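Local coordinates for protein probable polyketide synthase 1 (Dictyostelium discoideum, PDB 2H84) that probably works as a hybrid polyketide synthase, this chain being its C-terminal type III domain, and produces acylpyrones in vitro, at residues Glu228-Ile233 / Gly367-Asn372; Gly268-Val273 / Asn310-Asp315; Glu294-Thr299 / Thr352-Leu357; Lys320-Val325 / Ile338-His343. One frame throughout, in Å; residues are numbered along the deposited sequence.

Interaction 1 (Glu228-Ile233 / Gly367-Asn372)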
# COMPACT_ATOMS: atom_id res chain seq x y z
N GLU A 228 -12.77 15.47 15.68
CA GLU A 228 -13.79 14.45 15.54
C GLU A 228 -14.01 14.26 14.05
O GLU A 228 -14.59 15.12 13.39
CB GLU A 228 -15.11 14.86 16.18
CG GLU A 228 -16.13 13.74 16.15
CD GLU A 228 -17.51 14.17 16.62
OE1 GLU A 228 -17.60 15.05 17.51
OE2 GLU A 228 -18.51 13.61 16.10
N VAL A 229 -13.53 13.16 13.50
CA VAL A 229 -13.70 12.90 12.09
C VAL A 229 -15.11 12.37 11.81
O VAL A 229 -15.39 11.19 11.93
CB VAL A 229 -12.58 11.96 11.57
CG1 VAL A 229 -12.40 10.86 12.42
CG2 VAL A 229 -12.93 11.41 10.35
N MET A 230 -15.99 13.30 11.44
CA MET A 230 -17.38 12.98 11.18
C MET A 230 -17.58 12.16 9.93
O MET A 230 -18.32 11.18 9.93
CB MET A 230 -18.17 14.28 11.12
CG MET A 230 -17.96 15.11 12.37
SD MET A 230 -18.69 16.73 12.25
CE MET A 230 -20.39 16.34 11.99
N CYS A 231 -16.94 12.56 8.84
CA CYS A 231 -17.05 11.81 7.60
C CYS A 231 -15.95 12.25 6.64
O CYS A 231 -15.36 13.32 6.79
CB CYS A 231 -18.43 11.98 6.96
SG CYS A 231 -18.80 13.64 6.42
N SER A 232 -15.67 11.39 5.67
CA SER A 232 -14.64 11.70 4.68
C SER A 232 -14.95 10.96 3.41
O SER A 232 -15.50 9.86 3.44
CB SER A 232 -13.27 11.29 5.21
OG SER A 232 -13.31 9.98 5.74
N ILE A 233 -14.61 11.57 2.28
CA ILE A 233 -14.89 10.98 0.96
C ILE A 233 -13.71 11.11 0.01
O ILE A 233 -12.67 11.66 0.38
CB ILE A 233 -16.08 11.70 0.27
CG1 ILE A 233 -15.77 13.20 0.18
CG2 ILE A 233 -17.38 11.46 1.05
CD1 ILE A 233 -16.76 14.00 -0.63
N GLY A 367 -11.15 14.13 0.84
CA GLY A 367 -11.70 15.18 1.67
C GLY A 367 -12.11 14.60 3.00
O GLY A 367 -12.25 13.38 3.16
N CYS A 368 -12.31 15.47 3.97
CA CYS A 368 -12.71 15.04 5.29
C CYS A 368 -13.32 16.21 6.05
O CYS A 368 -12.82 17.33 5.97
CB CYS A 368 -11.50 14.49 6.02
SG CYS A 368 -11.93 13.59 7.49
N PHE A 369 -14.39 15.94 6.78
CA PHE A 369 -15.07 16.97 7.55
C PHE A 369 -14.86 16.67 9.00
O PHE A 369 -15.34 15.65 9.51
CB PHE A 369 -16.56 16.98 7.18
CG PHE A 369 -17.33 18.12 7.77
CD1 PHE A 369 -17.91 18.00 9.02
CD2 PHE A 369 -17.46 19.33 7.08
CE1 PHE A 369 -18.60 19.06 9.59
CE2 PHE A 369 -18.17 20.41 7.64
CZ PHE A 369 -18.73 20.27 8.90
N LEU A 370 -14.12 17.54 9.68
CA LEU A 370 -13.83 17.36 11.11
C LEU A 370 -14.45 18.39 12.05
O LEU A 370 -14.79 19.49 11.66
CB LEU A 370 -12.33 17.39 11.34
CG LEU A 370 -11.43 16.48 10.53
CD1 LEU A 370 -10.67 17.34 9.54
CD2 LEU A 370 -10.46 15.75 11.45
N LYS A 371 -14.57 18.00 13.32
CA LYS A 371 -15.11 18.86 14.36
C LYS A 371 -13.97 19.10 15.35
O LYS A 371 -13.51 18.17 16.02
CB LYS A 371 -16.31 18.20 15.05
CG LYS A 371 -16.71 18.86 16.36
CD LYS A 371 -18.21 18.85 16.52
CE LYS A 371 -18.63 19.22 17.93
NZ LYS A 371 -19.92 18.56 18.28
N ASN A 372 -13.50 20.34 15.39
CA ASN A 372 -12.40 20.74 16.25
C ASN A 372 -12.80 20.56 17.71
O ASN A 372 -13.53 21.39 18.26
CB ASN A 372 -12.04 22.19 15.95
CG ASN A 372 -11.85 22.44 14.46
OD1 ASN A 372 -12.17 23.52 13.95
ND2 ASN A 372 -11.33 21.44 13.75

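Interaction 2 (Gly268-Val273 / Asn310-Asp315)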
# COMPACT_ATOMS: atom_id res chain seq x y z
N GLY A 268 -12.99 21.69 -10.10
CA GLY A 268 -13.74 20.56 -9.57
C GLY A 268 -13.90 20.57 -8.06
O GLY A 268 -14.66 19.78 -7.50
N ILE A 269 -13.20 21.48 -7.40
CA ILE A 269 -13.22 21.56 -5.96
C ILE A 269 -14.59 21.85 -5.33
O ILE A 269 -14.98 21.19 -4.37
CB ILE A 269 -12.17 22.60 -5.47
CG1 ILE A 269 -11.64 22.22 -4.09
CG2 ILE A 269 -12.78 24.00 -5.34
CD1 ILE A 269 -11.60 20.72 -3.81
N GLU A 270 -15.32 22.82 -5.87
CA GLU A 270 -16.62 23.18 -5.29
C GLU A 270 -17.62 22.04 -5.28
O GLU A 270 -18.19 21.74 -4.25
CB GLU A 270 -17.24 24.36 -6.03
CG GLU A 270 -18.51 24.87 -5.36
CD GLU A 270 -19.16 25.98 -6.15
OE1 GLU A 270 -19.51 27.03 -5.54
OE2 GLU A 270 -19.33 25.80 -7.38
N ALA A 271 -17.84 21.43 -6.43
CA ALA A 271 -18.79 20.32 -6.51
C ALA A 271 -18.40 19.25 -5.51
O ALA A 271 -19.27 18.62 -4.89
CB ALA A 271 -18.80 19.75 -7.90
N PHE A 272 -17.09 19.03 -5.37
CA PHE A 272 -16.57 18.04 -4.44
C PHE A 272 -16.86 18.43 -2.99
O PHE A 272 -17.39 17.61 -2.23
CB PHE A 272 -15.06 17.87 -4.65
CG PHE A 272 -14.44 16.82 -3.78
CD1 PHE A 272 -13.66 17.18 -2.69
CD2 PHE A 272 -14.62 15.47 -4.06
CE1 PHE A 272 -13.09 16.21 -1.88
CE2 PHE A 272 -14.05 14.49 -3.26
CZ PHE A 272 -13.27 14.86 -2.17
N VAL A 273 -16.52 19.66 -2.61
CA VAL A 273 -16.77 20.14 -1.26
C VAL A 273 -18.25 20.09 -0.95
O VAL A 273 -18.65 20.03 0.22
CB VAL A 273 -16.30 21.59 -1.06
CG1 VAL A 273 -16.49 21.98 0.39
CG2 VAL A 273 -14.85 21.75 -1.48
N ASN A 310 -10.11 30.84 -4.30
CA ASN A 310 -10.94 31.64 -5.20
C ASN A 310 -12.21 30.92 -5.60
O ASN A 310 -13.27 31.52 -5.65
CB ASN A 310 -10.19 31.92 -6.47
CG ASN A 310 -9.19 33.01 -6.35
OD1 ASN A 310 -8.39 33.19 -7.25
ND2 ASN A 310 -9.22 33.76 -5.26
N SER A 311 -12.09 29.65 -5.94
CA SER A 311 -13.22 28.84 -6.33
C SER A 311 -14.27 28.69 -5.23
O SER A 311 -15.47 28.77 -5.49
CB SER A 311 -12.69 27.49 -6.77
OG SER A 311 -13.72 26.53 -6.78
N LEU A 312 -13.82 28.48 -4.00
CA LEU A 312 -14.75 28.33 -2.89
C LEU A 312 -15.03 29.70 -2.31
O LEU A 312 -15.88 29.87 -1.45
CB LEU A 312 -14.18 27.33 -1.86
CG LEU A 312 -13.99 25.97 -2.52
CD1 LEU A 312 -13.40 25.02 -1.50
CD2 LEU A 312 -15.32 25.41 -3.08
N GLY A 313 -14.32 30.70 -2.83
CA GLY A 313 -14.51 32.06 -2.36
C GLY A 313 -14.41 32.15 -0.86
O GLY A 313 -15.22 32.79 -0.22
N ILE A 314 -13.40 31.51 -0.29
CA ILE A 314 -13.19 31.53 1.15
C ILE A 314 -12.25 32.67 1.58
O ILE A 314 -11.55 33.25 0.75
CB ILE A 314 -12.66 30.17 1.64
CG1 ILE A 314 -11.36 29.82 0.93
CG2 ILE A 314 -13.68 29.10 1.38
CD1 ILE A 314 -10.66 28.58 1.47
N ASP A 315 -12.22 32.95 2.87
CA ASP A 315 -11.40 34.01 3.43
C ASP A 315 -10.02 33.52 3.90
O ASP A 315 -9.88 32.39 4.34
CB ASP A 315 -12.16 34.60 4.61
CG ASP A 315 -11.66 35.96 5.02
OD1 ASP A 315 -10.59 36.03 5.66
OD2 ASP A 315 -12.33 36.98 4.73

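Interaction 3 (Glu294-Thr299 / Thr352-Leu357)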
# COMPACT_ATOMS: atom_id res chain seq x y z
N GLU A 294 -12.84 25.92 8.90
CA GLU A 294 -11.40 26.14 8.86
C GLU A 294 -10.93 25.21 7.75
O GLU A 294 -11.40 24.08 7.65
CB GLU A 294 -10.75 25.72 10.18
CG GLU A 294 -9.23 25.85 10.21
CD GLU A 294 -8.77 27.29 10.39
OE1 GLU A 294 -7.62 27.62 10.00
OE2 GLU A 294 -9.56 28.09 10.94
N PHE A 295 -10.03 25.68 6.91
CA PHE A 295 -9.53 24.85 5.82
C PHE A 295 -8.13 24.31 6.04
O PHE A 295 -7.15 25.06 6.06
CB PHE A 295 -9.61 25.61 4.50
CG PHE A 295 -10.95 25.51 3.84
CD1 PHE A 295 -11.12 24.69 2.72
CD2 PHE A 295 -12.05 26.16 4.37
CE1 PHE A 295 -12.38 24.54 2.15
CE2 PHE A 295 -13.31 26.00 3.79
CZ PHE A 295 -13.47 25.19 2.69
N LEU A 296 -8.06 22.99 6.20
CA LEU A 296 -6.81 22.26 6.42
C LEU A 296 -6.51 21.54 5.12
O LEU A 296 -6.85 20.37 4.93
CB LEU A 296 -6.99 21.26 7.57
CG LEU A 296 -7.63 21.89 8.81
CD1 LEU A 296 -7.76 20.86 9.92
CD2 LEU A 296 -6.80 23.09 9.27
N ILE A 297 -5.87 22.27 4.21
CA ILE A 297 -5.54 21.76 2.89
C ILE A 297 -4.11 21.28 2.75
O ILE A 297 -3.18 21.89 3.27
CB ILE A 297 -5.78 22.85 1.83
CG1 ILE A 297 -7.18 23.45 2.00
CG2 ILE A 297 -5.62 22.26 0.42
CD1 ILE A 297 -7.47 24.60 1.05
N HIS A 298 -3.96 20.18 2.02
CA HIS A 298 -2.66 19.61 1.71
C HIS A 298 -1.85 20.71 1.03
O HIS A 298 -2.27 21.24 0.00
CB HIS A 298 -2.83 18.42 0.76
CG HIS A 298 -1.61 18.10 -0.03
ND1 HIS A 298 -0.43 17.71 0.55
CD2 HIS A 298 -1.37 18.15 -1.37
CE1 HIS A 298 0.48 17.53 -0.39
NE2 HIS A 298 -0.06 17.78 -1.56
N THR A 299 -0.72 21.07 1.61
CA THR A 299 0.11 22.13 1.05
C THR A 299 0.86 21.74 -0.24
O THR A 299 2.09 21.69 -0.27
CB THR A 299 1.14 22.61 2.08
OG1 THR A 299 1.95 21.51 2.51
CG2 THR A 299 0.44 23.16 3.28
N THR A 352 -16.08 25.70 14.64
CA THR A 352 -16.57 24.49 15.25
C THR A 352 -16.27 23.32 14.33
O THR A 352 -16.21 22.17 14.77
CB THR A 352 -18.03 24.60 15.58
OG1 THR A 352 -18.18 25.65 16.53
CG2 THR A 352 -18.50 23.33 16.18
N TYR A 353 -15.97 23.64 13.07
CA TYR A 353 -15.69 22.62 12.07
C TYR A 353 -14.50 22.91 11.16
O TYR A 353 -14.06 24.05 11.04
CB TYR A 353 -16.93 22.42 11.21
CG TYR A 353 -18.14 21.89 11.94
CD1 TYR A 353 -18.12 20.62 12.51
CD2 TYR A 353 -19.31 22.65 12.06
CE1 TYR A 353 -19.22 20.11 13.17
CE2 TYR A 353 -20.43 22.14 12.73
CZ TYR A 353 -20.37 20.87 13.28
OH TYR A 353 -21.47 20.36 13.92
N SER A 354 -14.02 21.86 10.47
CA SER A 354 -12.90 21.98 9.54
C SER A 354 -13.09 21.12 8.31
O SER A 354 -13.66 20.03 8.39
CB SER A 354 -11.57 21.58 10.19
OG SER A 354 -11.20 22.47 11.23
N ILE A 355 -12.65 21.63 7.16
CA ILE A 355 -12.74 20.88 5.92
C ILE A 355 -11.30 20.59 5.51
O ILE A 355 -10.47 21.51 5.44
CB ILE A 355 -13.44 21.69 4.80
CG1 ILE A 355 -14.91 21.96 5.18
CG2 ILE A 355 -13.37 20.91 3.47
CD1 ILE A 355 -15.69 22.77 4.16
N SER A 356 -10.99 19.32 5.28
CA SER A 356 -9.64 18.96 4.85
C SER A 356 -9.68 18.42 3.43
O SER A 356 -10.50 17.58 3.08
CB SER A 356 -9.02 17.94 5.78
OG SER A 356 -7.64 17.81 5.47
N LEU A 357 -8.76 18.92 2.62
CA LEU A 357 -8.71 18.50 1.23
C LEU A 357 -7.30 18.02 0.86
O LEU A 357 -6.31 18.43 1.46
CB LEU A 357 -9.13 19.67 0.33
CG LEU A 357 -10.56 20.17 0.56
CD1 LEU A 357 -10.79 21.44 -0.25
CD2 LEU A 357 -11.56 19.10 0.16

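Interaction 4 (Lys320-Val325 / Ile338-His343)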
# COMPACT_ATOMS: atom_id res chain seq x y z
N LYS A 320 -5.33 30.11 7.03
CA LYS A 320 -4.11 30.63 7.60
C LYS A 320 -3.19 29.50 8.08
O LYS A 320 -2.00 29.49 7.79
CB LYS A 320 -4.43 31.57 8.76
CG LYS A 320 -3.44 32.71 8.88
CD LYS A 320 -2.52 32.53 10.07
CE LYS A 320 -1.38 33.53 10.04
NZ LYS A 320 -0.50 33.38 11.22
N ASN A 321 -3.76 28.54 8.81
CA ASN A 321 -2.99 27.42 9.34
C ASN A 321 -2.26 26.61 8.28
O ASN A 321 -1.10 26.24 8.46
CB ASN A 321 -3.89 26.49 10.17
CG ASN A 321 -4.22 27.08 11.53
OD1 ASN A 321 -3.32 27.50 12.26
ND2 ASN A 321 -5.50 27.10 11.89
N THR A 322 -2.92 26.33 7.17
CA THR A 322 -2.29 25.57 6.10
C THR A 322 -1.20 26.39 5.41
O THR A 322 -0.21 25.84 4.93
CB THR A 322 -3.31 25.12 5.05
OG1 THR A 322 -4.03 26.25 4.56
CG2 THR A 322 -4.33 24.20 5.65
N TRP A 323 -1.37 27.71 5.34
CA TRP A 323 -0.35 28.54 4.70
C TRP A 323 0.87 28.66 5.60
O TRP A 323 1.96 28.95 5.12
CB TRP A 323 -0.89 29.93 4.36
CG TRP A 323 -1.65 30.03 3.08
CD1 TRP A 323 -3.01 29.99 2.92
CD2 TRP A 323 -1.10 30.13 1.76
NE1 TRP A 323 -3.34 30.04 1.58
CE2 TRP A 323 -2.18 30.13 0.85
CE3 TRP A 323 0.21 30.22 1.25
CZ2 TRP A 323 -1.99 30.21 -0.54
CZ3 TRP A 323 0.39 30.30 -0.12
CH2 TRP A 323 -0.70 30.29 -1.00
N ASP A 324 0.70 28.48 6.91
CA ASP A 324 1.83 28.55 7.81
C ASP A 324 2.68 27.32 7.51
O ASP A 324 3.90 27.41 7.35
CB ASP A 324 1.38 28.50 9.27
CG ASP A 324 0.65 29.76 9.71
OD1 ASP A 324 1.00 30.86 9.23
OD2 ASP A 324 -0.26 29.64 10.55
N VAL A 325 2.01 26.16 7.42
CA VAL A 325 2.67 24.90 7.12
C VAL A 325 3.38 24.97 5.77
O VAL A 325 4.54 24.60 5.66
CB VAL A 325 1.67 23.75 7.07
CG1 VAL A 325 2.37 22.47 6.68
CG2 VAL A 325 0.99 23.60 8.41
N ILE A 338 -1.33 16.09 7.48
CA ILE A 338 -1.20 15.83 8.91
C ILE A 338 -0.43 16.96 9.59
O ILE A 338 -0.81 17.41 10.66
CB ILE A 338 -0.51 14.49 9.15
CG1 ILE A 338 -1.20 13.41 8.31
CG2 ILE A 338 -0.51 14.14 10.62
CD1 ILE A 338 -2.67 13.21 8.60
N PHE A 339 0.67 17.41 8.98
CA PHE A 339 1.46 18.51 9.55
C PHE A 339 0.56 19.70 9.85
O PHE A 339 0.65 20.32 10.92
CB PHE A 339 2.56 18.94 8.59
CG PHE A 339 3.91 18.35 8.89
CD1 PHE A 339 4.15 16.99 8.71
CD2 PHE A 339 4.95 19.17 9.33
CE1 PHE A 339 5.42 16.44 8.95
CE2 PHE A 339 6.23 18.63 9.57
CZ PHE A 339 6.46 17.27 9.39
N VAL A 340 -0.30 20.03 8.89
CA VAL A 340 -1.23 21.15 9.04
C VAL A 340 -2.20 20.88 10.20
O VAL A 340 -2.41 21.75 11.04
CB VAL A 340 -2.05 21.39 7.76
CG1 VAL A 340 -3.12 22.44 8.02
CG2 VAL A 340 -1.13 21.84 6.64
N MET A 341 -2.78 19.68 10.25
CA MET A 341 -3.69 19.34 11.33
C MET A 341 -3.01 19.53 12.69
O MET A 341 -3.63 20.05 13.62
CB MET A 341 -4.18 17.90 11.19
CG MET A 341 -5.16 17.70 10.06
SD MET A 341 -5.60 15.99 9.80
CE MET A 341 -6.98 15.82 10.80
N ASP A 342 -1.75 19.12 12.80
CA ASP A 342 -1.00 19.27 14.04
C ASP A 342 -0.93 20.73 14.47
O ASP A 342 -1.44 21.11 15.52
CB ASP A 342 0.42 18.70 13.87
CG ASP A 342 1.43 19.28 14.88
OD1 ASP A 342 1.27 19.07 16.10
OD2 ASP A 342 2.38 19.95 14.42
N HIS A 343 -0.31 21.55 13.64
CA HIS A 343 -0.16 22.97 13.93
C HIS A 343 -1.49 23.70 14.11
O HIS A 343 -1.54 24.72 14.78
CB HIS A 343 0.69 23.61 12.84
CG HIS A 343 0.65 25.11 12.81
ND1 HIS A 343 -0.33 25.81 12.12
CD2 HIS A 343 1.47 26.03 13.35
CE1 HIS A 343 -0.10 27.10 12.24
NE2 HIS A 343 0.98 27.27 12.98

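Interaction 1 (Glu228-Ile233 / Gly367-Asn372)
Glu228 and Lys371 exchange two backbone hydrogen bonds. Glu228 N donates to Lys371 O at 2.8 Å, and Lys371 N donates to Glu228 O at 2.9 Å. They belong to an antiparallel ladder between strands 227-236 and 364-372, neighbours in the large mixed sheet of this thiolase-fold domain. Farther along, Phe369 N points almost straight at Cys231 O (2.8 Å, N-H...O 178°). Between these bonds the register slips by one residue. Two residues, Met230 and Cys231, stand against the single Phe369, a classic beta bulge. The bond from Met230 N to Phe369 O is weak.

The side chains of Glu228 and Lys371 run alongside each other, with CB to CB at 3.7 Å. Their charges stay beyond salt-bridge range, Glu228 OE1 being 4.3 Å from Lys371 NZ. On the other face Val229 CG2 rests on Cys368 SG at 3.7 Å.

Met230 runs alongside Phe369. With CG beside the backbone N (chi1 -54°), the chain carries SD to the ring edge, in the ring plane. This is a Met-aromatic contact, with SD 3.5 Å from Phe369 CE1. With an alanine in place of Met230, that ring edge would probably lose its sulfur partner and a gap would open beside it. Tyr353 also meets the Phe369 ring, and Ala280 of helix 261-280 touches it. On the Cys231 side, SG sits 4.1 Å from Phe369 CB.

Interaction 2 (Gly268-Val273 / Asn310-Asp315)
Leu312 packs its isobutyl group against Ile269, Glu270 and Val273, which lie along helix 261-280. It stands where helix 302-311 gives out in a Schellman motif. There Gly313, with positive phi, is the C-prime residue: Ile314 N turns back to Glu309 O, and Gly313 N makes a weak bond to Asn310 O.

The Leu312 chain leaves with CG beside the backbone N (chi1 -61°) and continues extended (chi2 179°). This brings both methyls to the helix. CD1 meets Val273 CG2 tip to tip at 3.6 Å. CD2 lies against the aliphatic base of Glu270, 3.7 Å from its CB, where the two side chains run past one another in opposite senses. Ile269 lies roughly perpendicular to Leu312 and sets CG2 3.6 Å from Leu312 CG. Replacing Leu312 by an alanine would probably open a gap between helix 261-280 and the turn that ends helix 302-311, and leave the Val273 and Ile269 methyls without their partner.

No hydrogen bond joins the two segments. Leu312 also touches Phe295 of the sheet beneath. Ser311 adds a polar tie nearby: its OG lies anti to its own N (chi1 162°) and is hydrogen-bonded to Gly266 O.

Interaction 3 (Glu294-Thr299 / Thr352-Leu357)
Residues 294-297 and 353-357 pair as parallel strands, and 294-297 is an outermost strand of the large mixed sheet within this chain. The backbone bonds zigzag between them. Glu294 N gives to Tyr353 O at 3.1 Å, and Ile355 N gives to Glu294 O at 2.8 Å. Leu296 N then gives to Ile355 O at 2.9 Å, and His298 N to Leu357 O.

Leu296 O is gripped twice. Ser356 OG donates to it at 2.7 Å, in the carbonyl plane, and Leu357 N adds a weak bond. Ser356 can do this because its hydroxyl lies anti to the backbone N (chi1 -169°), turned to the neighbouring strand. Between the two parallel strands the chain passes through helices 302-311, 320-329 and 335-345, a helical connection within the alpha/beta thiolase fold.

On the face toward helix 261-280, Ile355 lies alongside Phe295. Its CB sits over one ring face, offset toward the rim, as a CH-pi contact 4.2 Å from the ring centroid. Ile355 CD1 approaches Phe295 CZ at 3.6 Å, while Leu357 CD1 comes to the ring edge at 4.2 Å from CE1.

Beyond the strand the chain reaches the predicted active site. The side chain of His298 lies about 4 Å from that of Cys157, the predicted catalytic residue, and touches Asn331, consistent with the Cys-His-Asn triad of type III polyketide synthases.

Interaction 4 (Lys320-Val325 / Ile338-His343)
Two helices of the thiolase-fold domain make a buried contact here, and Val325 meets Val340 at its middle. The segments 320-325 and 338-343 cross at 119°, with their axes 8.8 Å apart at closest approach. The valine chains meet at a slant, with Val325 CG1 3.6 Å from Val340 CG2. Val325 CG1 also touches Phe339 CB at 4.0 Å, the two side chains standing at about a right angle.

The polar end is built round His343. Its ring is carried across to the other helix by CG anti to the backbone N (chi1 165°). Asp324 OD2 comes to the ring edge near its plane, 3.1 Å from CE1, while the carboxylate is turned 76° against the ring. Asn321 OD1 approaches CE1 obliquely at 3.2 Å. Neither oxygen forms a hydrogen bond with the ring. The other carboxylate oxygen, Asp324 OD1, makes a salt bridge with Lys320 NZ at 3.5 Å.

Asn321 ND2 binds Glu294 OE1 of strand 294-297. Helix 335-345 lies against strands 15-22 and 209-216 through Ile338 and Phe339, whereas Trp323 of helix 320-329 packs on helix 302-311.

How the interactions relate
All four contacts lie in the C-terminal half of the type III domain. Interactions 1 and 3 share one sheet, where strands 364-372 and 353-360 are neighbours, and their centres are about 9 Å apart. Interaction 4 joins two helices; interaction 2 joins a helix to the end of another. Interaction 2 touches interaction 3 through Phe295 and Leu357, interaction 4 through Asn321 and Glu294, so the sheet edge is flanked by both. Those two lie about 19 Å apart, centre to centre, and do not touch. Along the chain, interaction 1 encloses the rest, interaction 4 is nested inside 3, and 2 crosses 3. Distant parts of the sequence thus pack around the strand leading to His298, beside the predicted active-site Cys157.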